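Side-chain contacts in CocE/NonD family hydrolase (Staphylococcus aureus subsp. aureus COL, PDB 3III), which probably hydrolyses ester or amide bonds as a CocE/NonD-family alpha/beta-hydrolase, its physiological substrate being undefined: residues Val337-Tyr342 and Ile429-Arg434; Ile97-Phe102 and Ser302-Glu307; Phe213-Thr218 and His533-Asn538. One frame throughout, in Å; residues are numbered along the deposited sequence.

Contact 1 (Val337-Tyr342 and Ile429-Arg434); sequences VRDQFY and IKKLDR
K431 reaches D339 across the junction between the alpha/beta-hydrolase sheet, to which strand 333-338 belongs, and the all-beta C-terminal part, where K431 lies near the end of strand 424-432. The two side chains cross at a slant and meet through one nitrogen. K431 NZ donates to the backbone carbonyl D339 O at 2.9 Å, arriving in the carbonyl plane on a lone pair with a C=O...N angle of 132°. The same K431 NZ forms a salt bridge with D339 OD1 at 3.0 Å, a weak hydrogen bond. The lysine starts out with CG anti to its backbone N, but its chain bends at CG-CD (chi3 100°), which turns the ammonium toward the aspartate. L502 O and the carboxylate of E507 also hold NZ, so this buried charge sits among several oxygens. D339 CB leads off from strand 424-432, yet the carboxylate swings back far enough for OD1 to meet the lysine, while OD2 pairs with K343. D339 and Q340 both face K343 in a classic beta bulge, where the chain turns a corner at D339. Beside the salt bridge the segments are joined through water: one molecule accepts from Q340 NE2 at 2.8 Å and donates to D433 OD2 at 2.6 Å.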
# COMPACT_ATOMS: atom_id res chain seq x y z
N VAL A 337 10.56 -10.22 9.92
CA VAL A 337 11.96 -9.88 9.65
C VAL A 337 12.41 -10.77 8.47
O VAL A 337 12.59 -11.98 8.61
CB VAL A 337 12.84 -10.13 10.85
CG1 VAL A 337 14.30 -9.68 10.54
CG2 VAL A 337 12.31 -9.30 12.07
N ARG A 338 12.56 -10.19 7.29
CA ARG A 338 12.82 -10.98 6.08
C ARG A 338 14.30 -11.40 6.12
O ARG A 338 15.15 -10.58 6.38
CB ARG A 338 12.61 -10.16 4.84
CG ARG A 338 11.21 -9.67 4.67
CD ARG A 338 11.06 -8.72 3.49
NE ARG A 338 11.93 -7.57 3.68
CZ ARG A 338 12.15 -6.61 2.79
NH1 ARG A 338 11.49 -6.57 1.62
NH2 ARG A 338 13.00 -5.63 3.09
N ASP A 339 14.60 -12.65 5.79
CA ASP A 339 15.98 -13.10 5.61
C ASP A 339 16.30 -13.35 4.11
O ASP A 339 17.31 -12.81 3.58
CB ASP A 339 16.21 -14.39 6.38
CG ASP A 339 17.64 -14.93 6.18
OD1 ASP A 339 18.56 -14.12 5.88
OD2 ASP A 339 17.82 -16.13 6.30
N GLN A 340 15.46 -14.16 3.46
CA GLN A 340 15.50 -14.40 2.02
C GLN A 340 14.05 -14.35 1.48
O GLN A 340 13.09 -14.13 2.24
CB GLN A 340 16.15 -15.76 1.67
CG GLN A 340 17.59 -15.97 2.09
CD GLN A 340 18.63 -15.81 0.94
OE1 GLN A 340 18.34 -16.01 -0.28
NE2 GLN A 340 19.88 -15.43 1.33
N PHE A 341 13.91 -14.59 0.18
CA PHE A 341 12.61 -14.57 -0.52
C PHE A 341 11.75 -15.62 0.16
O PHE A 341 12.10 -16.84 0.17
CB PHE A 341 12.80 -14.86 -2.03
CG PHE A 341 11.53 -15.00 -2.80
CD1 PHE A 341 10.92 -13.92 -3.37
CD2 PHE A 341 10.93 -16.24 -2.91
CE1 PHE A 341 9.70 -14.04 -4.05
CE2 PHE A 341 9.69 -16.38 -3.57
CZ PHE A 341 9.10 -15.28 -4.17
N TYR A 342 10.60 -15.20 0.70
CA TYR A 342 9.67 -16.18 1.38
C TYR A 342 10.33 -16.96 2.51
O TYR A 342 9.97 -18.14 2.79
CB TYR A 342 9.03 -17.08 0.33
CG TYR A 342 7.70 -16.49 -0.13
CD1 TYR A 342 7.65 -15.26 -0.78
CD2 TYR A 342 6.48 -17.13 0.18
CE1 TYR A 342 6.44 -14.68 -1.18
CE2 TYR A 342 5.25 -16.53 -0.19
CZ TYR A 342 5.26 -15.33 -0.93
OH TYR A 342 4.05 -14.73 -1.31
N ILE A 429 18.34 0.25 -1.22
CA ILE A 429 19.06 -0.58 -0.25
C ILE A 429 18.99 -2.01 -0.73
O ILE A 429 17.89 -2.52 -1.04
CB ILE A 429 18.43 -0.51 1.13
CG1 ILE A 429 18.28 0.95 1.57
CG2 ILE A 429 19.28 -1.37 2.21
CD1 ILE A 429 19.65 1.73 1.63
N LYS A 430 20.16 -2.66 -0.79
CA LYS A 430 20.27 -4.09 -1.21
C LYS A 430 20.96 -4.86 -0.08
O LYS A 430 21.71 -4.27 0.73
CB LYS A 430 21.10 -4.23 -2.49
CG LYS A 430 20.52 -3.56 -3.69
CD LYS A 430 21.33 -3.71 -4.95
CE LYS A 430 20.52 -3.16 -6.14
NZ LYS A 430 19.29 -3.97 -6.45
N LYS A 431 20.72 -6.17 -0.04
CA LYS A 431 21.43 -7.08 0.83
C LYS A 431 22.20 -8.01 -0.05
O LYS A 431 21.64 -8.48 -1.07
CB LYS A 431 20.47 -7.93 1.67
CG LYS A 431 21.29 -8.86 2.63
CD LYS A 431 20.48 -9.47 3.74
CE LYS A 431 20.07 -10.89 3.50
NZ LYS A 431 19.69 -11.65 4.71
N LEU A 432 23.48 -8.24 0.30
CA LEU A 432 24.33 -9.13 -0.42
C LEU A 432 24.72 -10.25 0.54
O LEU A 432 25.01 -9.99 1.72
CB LEU A 432 25.59 -8.43 -0.94
CG LEU A 432 25.52 -7.07 -1.62
CD1 LEU A 432 26.92 -6.70 -2.15
CD2 LEU A 432 24.52 -7.14 -2.75
N ASP A 433 24.71 -11.48 0.05
CA ASP A 433 24.89 -12.63 0.94
C ASP A 433 26.39 -12.75 1.19
O ASP A 433 27.15 -11.92 0.71
CB ASP A 433 24.26 -13.93 0.41
CG ASP A 433 24.80 -14.36 -0.92
OD1 ASP A 433 25.95 -14.01 -1.27
OD2 ASP A 433 24.04 -15.07 -1.62
N ARG A 434 26.79 -13.78 1.93
CA ARG A 434 28.19 -13.98 2.26
C ARG A 434 29.07 -14.31 1.06
O ARG A 434 30.25 -14.22 1.16
CB ARG A 434 28.35 -15.06 3.29
CG ARG A 434 27.76 -14.70 4.63
CD ARG A 434 27.40 -15.97 5.37
NE ARG A 434 27.09 -15.65 6.77
CZ ARG A 434 26.31 -16.37 7.53
NH1 ARG A 434 25.75 -17.48 7.05
NH2 ARG A 434 26.09 -15.99 8.77
O HOH W 1 21.90 -16.01 -0.51

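Contact 2 (Ile97-Phe102 and Ser302-Glu307); sequences IPTSSF and SYYARE
T99 lays its methyl over the ring of Y304, a CH-pi contact between a loop of the alpha/beta-hydrolase domain and helix 299-304. T99 CG2 stands 3.5 Å from the centroid of the Y304 ring and 6° off the normal, nearly above the middle of the six carbons. The threonine torsion explains this position: with OG1 lodged between the backbone N and the carbonyl carbon (chi1 76°), CG2 falls anti to the carbonyl carbon and the methyl is presented to the ring. Y303 CD2 lies over the centre of the opposite face, 3.4 Å above the ring plane of Y304, so the aromatic ring is held between a methyl and its own chain neighbour. Y304 CB points toward segment 97-102, and a chi1 of -74° sets the ring beside the backbone N, where the T99 methyl meets its face. I97 approaches obliquely, its branch methyl I97 CG2 3.7 Å from Y304 CD2. P98 is looser, with P98 CD 4.3 Å from Y304 CB. No direct hydrogen bond spans the segments, and the phenol Y304 OH is bonded to S107 O, in the same long loop as T99. Further along that loop S100 OG accepts from F102 N in an ST turn. Just after the tyrosine, A305 takes the N-cap position of helix 306-319. The polar link is a single water that donates to two backbone oxygens, P98 O at 2.6 Å and Y304 O at 3.0 Å.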
# COMPACT_ATOMS: atom_id res chain seq x y z
N ILE A 97 -4.07 -17.49 -4.82
CA ILE A 97 -5.17 -16.60 -4.44
C ILE A 97 -6.50 -17.39 -4.51
O ILE A 97 -7.17 -17.39 -5.51
CB ILE A 97 -5.23 -15.40 -5.34
CG1 ILE A 97 -3.91 -14.60 -5.35
CG2 ILE A 97 -6.36 -14.41 -4.91
CD1 ILE A 97 -3.95 -13.42 -6.40
N PRO A 98 -6.84 -18.10 -3.43
CA PRO A 98 -8.05 -18.91 -3.50
C PRO A 98 -9.30 -18.13 -3.06
O PRO A 98 -9.34 -17.62 -1.93
CB PRO A 98 -7.75 -20.02 -2.51
CG PRO A 98 -6.87 -19.39 -1.49
CD PRO A 98 -6.03 -18.43 -2.25
N THR A 99 -10.28 -18.04 -3.94
CA THR A 99 -11.54 -17.38 -3.57
C THR A 99 -12.70 -18.09 -4.26
O THR A 99 -12.48 -18.85 -5.22
CB THR A 99 -11.58 -15.88 -3.93
OG1 THR A 99 -11.80 -15.77 -5.35
CG2 THR A 99 -10.37 -15.16 -3.53
N SER A 100 -13.91 -17.88 -3.73
CA SER A 100 -15.09 -18.28 -4.45
C SER A 100 -15.27 -17.44 -5.73
O SER A 100 -14.72 -16.36 -5.90
CB SER A 100 -16.34 -18.14 -3.64
OG SER A 100 -16.65 -16.79 -3.45
N SER A 101 -16.14 -17.92 -6.60
CA SER A 101 -16.43 -17.20 -7.83
C SER A 101 -17.27 -15.92 -7.60
O SER A 101 -17.59 -15.16 -8.56
CB SER A 101 -17.06 -18.18 -8.81
OG SER A 101 -18.26 -18.72 -8.27
N PHE A 102 -17.66 -15.66 -6.35
CA PHE A 102 -18.50 -14.49 -6.01
C PHE A 102 -17.67 -13.40 -5.28
O PHE A 102 -18.19 -12.63 -4.45
CB PHE A 102 -19.69 -14.94 -5.17
CG PHE A 102 -20.74 -15.72 -5.96
CD1 PHE A 102 -21.79 -15.07 -6.55
CD2 PHE A 102 -20.62 -17.08 -6.13
CE1 PHE A 102 -22.74 -15.76 -7.27
CE2 PHE A 102 -21.57 -17.78 -6.86
CZ PHE A 102 -22.61 -17.13 -7.44
N SER A 302 -1.65 -13.02 0.64
CA SER A 302 -1.62 -12.96 2.06
C SER A 302 -3.03 -12.59 2.63
O SER A 302 -3.40 -13.11 3.69
CB SER A 302 -0.58 -11.98 2.58
OG SER A 302 0.76 -12.28 2.19
N TYR A 303 -3.79 -11.74 1.93
CA TYR A 303 -5.12 -11.35 2.36
C TYR A 303 -6.04 -12.55 2.50
O TYR A 303 -6.75 -12.72 3.50
CB TYR A 303 -5.71 -10.36 1.37
CG TYR A 303 -7.11 -9.95 1.70
CD1 TYR A 303 -7.35 -9.17 2.80
CD2 TYR A 303 -8.17 -10.28 0.86
CE1 TYR A 303 -8.62 -8.76 3.11
CE2 TYR A 303 -9.47 -9.90 1.16
CZ TYR A 303 -9.68 -9.13 2.32
OH TYR A 303 -10.92 -8.67 2.63
N TYR A 304 -5.97 -13.44 1.50
CA TYR A 304 -6.87 -14.59 1.39
C TYR A 304 -6.33 -15.83 2.05
O TYR A 304 -7.02 -16.82 2.12
CB TYR A 304 -7.12 -14.88 -0.09
CG TYR A 304 -8.04 -13.86 -0.73
CD1 TYR A 304 -9.33 -13.69 -0.28
CD2 TYR A 304 -7.59 -13.04 -1.75
CE1 TYR A 304 -10.18 -12.70 -0.83
CE2 TYR A 304 -8.41 -12.11 -2.33
CZ TYR A 304 -9.71 -11.93 -1.88
OH TYR A 304 -10.48 -10.96 -2.48
N ALA A 305 -5.11 -15.79 2.56
CA ALA A 305 -4.54 -16.94 3.25
C ALA A 305 -5.39 -17.24 4.47
O ALA A 305 -5.82 -16.32 5.20
CB ALA A 305 -3.08 -16.64 3.73
N ARG A 306 -5.62 -18.52 4.73
CA ARG A 306 -6.52 -18.91 5.82
C ARG A 306 -6.11 -18.29 7.19
O ARG A 306 -6.98 -17.84 7.91
CB ARG A 306 -6.62 -20.44 5.92
CG ARG A 306 -7.65 -20.97 6.98
CD ARG A 306 -9.08 -20.51 6.66
NE ARG A 306 -10.09 -21.16 7.48
CZ ARG A 306 -10.56 -22.38 7.28
NH1 ARG A 306 -11.52 -22.86 8.12
NH2 ARG A 306 -10.14 -23.11 6.25
N GLU A 307 -4.82 -18.26 7.55
CA GLU A 307 -4.48 -17.67 8.83
C GLU A 307 -4.88 -16.21 8.92
O GLU A 307 -5.20 -15.77 10.02
CB GLU A 307 -3.00 -17.82 9.21
CG GLU A 307 -2.07 -17.18 8.31
CD GLU A 307 -0.62 -17.25 8.86
OE1 GLU A 307 -0.31 -18.13 9.67
OE2 GLU A 307 0.18 -16.40 8.45
O HOH W 2 -9.52 -17.58 0.69

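Contact 3 (Phe213-Thr218 and His533-Asn538); sequences FYRFWT and HEETVN
R215 NH1 donates to E535 OE2 at 2.9 Å, with an N-H...O angle of 166°. Beside it R215 NH2 meets E535 OE1 at 3.0 Å, making a bidentate, end-on salt bridge with one nitrogen to each oxygen. The arginine belongs to helix 213-224, the glutamate to the loop between strands 508-514 and 541-546. R215 is extended from CG to NE (chi2 -177°), and this straight reach spans the gap to the loop. Its guanidinium and the carboxylate are turned 56° against each other, so this is not a coplanar fork. OE2 lies close to the guanidinium plane, whereas both arginine nitrogens come from above the carboxylate plane. The pair bridges a helix of the alpha/beta-hydrolase domain to the beta-rich C-terminal domain, at the protein surface. Q238, on helix 234-240, accepts from R215 NE and provides a further restraint on the guanidinium. Next to R215 in the helix, Y214 O takes two bonds from T218, one turn further along: T218 N supplies the helical bond to Y214 O at 3.0 Å, and T218 OG1 donates to Y214 O at 2.8 Å, the two coming from opposite faces of the carbonyl plane. Beyond the glutamate, T536 OG1 accepts from N538 N at 3.1 Å in an ST turn, and also bonds to D424 OD2.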
# COMPACT_ATOMS: atom_id res chain seq x y z
N PHE A 213 2.65 2.57 -13.45
CA PHE A 213 1.45 2.12 -12.76
C PHE A 213 0.33 3.17 -12.60
O PHE A 213 -0.84 2.90 -12.92
CB PHE A 213 1.74 1.53 -11.39
CG PHE A 213 0.52 1.07 -10.71
CD1 PHE A 213 -0.05 -0.15 -11.04
CD2 PHE A 213 -0.10 1.87 -9.77
CE1 PHE A 213 -1.24 -0.57 -10.40
CE2 PHE A 213 -1.26 1.45 -9.12
CZ PHE A 213 -1.83 0.23 -9.44
N TYR A 214 0.69 4.37 -12.15
CA TYR A 214 -0.31 5.45 -11.97
C TYR A 214 -1.17 5.67 -13.20
O TYR A 214 -2.42 5.82 -13.11
CB TYR A 214 0.38 6.75 -11.60
CG TYR A 214 -0.57 7.93 -11.46
CD1 TYR A 214 -1.35 8.09 -10.31
CD2 TYR A 214 -0.72 8.87 -12.50
CE1 TYR A 214 -2.22 9.17 -10.19
CE2 TYR A 214 -1.58 9.93 -12.41
CZ TYR A 214 -2.32 10.09 -11.21
OH TYR A 214 -3.18 11.17 -11.12
N ARG A 215 -0.51 5.75 -14.34
CA ARG A 215 -1.17 5.97 -15.61
C ARG A 215 -1.90 4.73 -16.08
O ARG A 215 -3.01 4.82 -16.56
CB ARG A 215 -0.17 6.48 -16.65
CG ARG A 215 0.50 7.75 -16.25
CD ARG A 215 1.46 8.33 -17.28
NE ARG A 215 2.00 9.59 -16.76
CZ ARG A 215 2.88 10.35 -17.39
NH1 ARG A 215 3.37 9.99 -18.56
NH2 ARG A 215 3.26 11.49 -16.84
N PHE A 216 -1.32 3.57 -15.89
CA PHE A 216 -1.97 2.29 -16.21
C PHE A 216 -3.30 2.13 -15.42
O PHE A 216 -4.37 1.76 -15.97
CB PHE A 216 -1.00 1.20 -15.83
CG PHE A 216 -1.61 -0.19 -15.77
CD1 PHE A 216 -1.88 -0.88 -16.95
CD2 PHE A 216 -1.83 -0.83 -14.55
CE1 PHE A 216 -2.40 -2.17 -16.88
CE2 PHE A 216 -2.31 -2.11 -14.50
CZ PHE A 216 -2.60 -2.77 -15.67
N TRP A 217 -3.22 2.49 -14.15
CA TRP A 217 -4.33 2.39 -13.22
C TRP A 217 -5.41 3.37 -13.65
O TRP A 217 -6.61 3.02 -13.74
CB TRP A 217 -3.80 2.71 -11.82
CG TRP A 217 -4.84 2.89 -10.81
CD1 TRP A 217 -5.58 1.93 -10.24
CD2 TRP A 217 -5.26 4.14 -10.24
NE1 TRP A 217 -6.47 2.49 -9.35
CE2 TRP A 217 -6.29 3.85 -9.33
CE3 TRP A 217 -4.88 5.47 -10.41
CZ2 TRP A 217 -6.93 4.83 -8.57
CZ3 TRP A 217 -5.52 6.45 -9.64
CH2 TRP A 217 -6.53 6.13 -8.77
N THR A 218 -5.01 4.61 -13.88
CA THR A 218 -5.97 5.62 -14.29
C THR A 218 -6.69 5.21 -15.57
O THR A 218 -7.92 5.29 -15.66
CB THR A 218 -5.34 7.01 -14.51
OG1 THR A 218 -4.73 7.44 -13.29
CG2 THR A 218 -6.47 7.99 -14.90
N HIS A 533 9.47 5.79 -14.22
CA HIS A 533 9.77 7.20 -14.10
C HIS A 533 10.51 7.68 -15.35
O HIS A 533 11.68 8.01 -15.31
CB HIS A 533 10.57 7.45 -12.78
CG HIS A 533 9.85 6.97 -11.54
ND1 HIS A 533 10.05 5.72 -11.00
CD2 HIS A 533 8.95 7.58 -10.75
CE1 HIS A 533 9.27 5.57 -9.94
NE2 HIS A 533 8.58 6.67 -9.78
N GLU A 534 9.81 7.68 -16.47
CA GLU A 534 10.43 7.97 -17.75
C GLU A 534 10.43 9.46 -18.11
O GLU A 534 10.95 9.83 -19.16
CB GLU A 534 9.74 7.18 -18.86
CG GLU A 534 9.79 5.67 -18.67
CD GLU A 534 11.08 5.06 -19.09
OE1 GLU A 534 11.61 5.35 -20.18
OE2 GLU A 534 11.58 4.24 -18.32
N GLU A 535 9.81 10.30 -17.28
CA GLU A 535 9.88 11.74 -17.49
C GLU A 535 10.80 12.35 -16.44
O GLU A 535 10.38 12.62 -15.31
CB GLU A 535 8.46 12.36 -17.46
CG GLU A 535 7.68 11.99 -18.70
CD GLU A 535 6.18 12.25 -18.61
OE1 GLU A 535 5.71 12.92 -17.66
OE2 GLU A 535 5.46 11.79 -19.51
N THR A 536 12.06 12.53 -16.83
CA THR A 536 13.15 12.87 -15.91
C THR A 536 13.70 14.27 -16.23
O THR A 536 13.69 14.67 -17.39
CB THR A 536 14.34 11.83 -16.02
OG1 THR A 536 15.31 12.13 -15.04
CG2 THR A 536 15.01 11.92 -17.39
N VAL A 537 14.21 14.96 -15.20
CA VAL A 537 14.99 16.23 -15.33
C VAL A 537 16.50 16.03 -15.49
O VAL A 537 17.25 16.99 -15.67
CB VAL A 537 14.82 17.14 -14.07
CG1 VAL A 537 13.38 17.60 -13.89
CG2 VAL A 537 15.34 16.40 -12.79
N ASN A 538 16.95 14.78 -15.42
CA ASN A 538 18.36 14.45 -15.49
C ASN A 538 19.07 14.75 -16.81
O ASN A 538 18.61 14.44 -17.90
CB ASN A 538 18.59 12.98 -15.12
CG ASN A 538 18.44 12.74 -13.64
OD1 ASN A 538 18.54 13.68 -12.86
ND2 ASN A 538 18.18 11.50 -13.24

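Overall arrangement
The three contacts are spread through the fold, their centres 27 to 31 Å apart, and none touches another. Contacts 1 and 2 come nearest, about 5 Å between closest atoms, and follow in series along the chain: contact 2 ends on helix 306-319, which leads into strand 333-338, where contact 1 opens. Contact 1 is nested within the long loop closed by contact 3, and contacts 2 and 3 interleave. Contact 2 joins a loop to a helix end on the hydrolase side, whereas contacts 1 and 3 tie that side to the C-terminal beta domain at two places, one buried and one at the surface, about 14 Å apart at their nearest atoms.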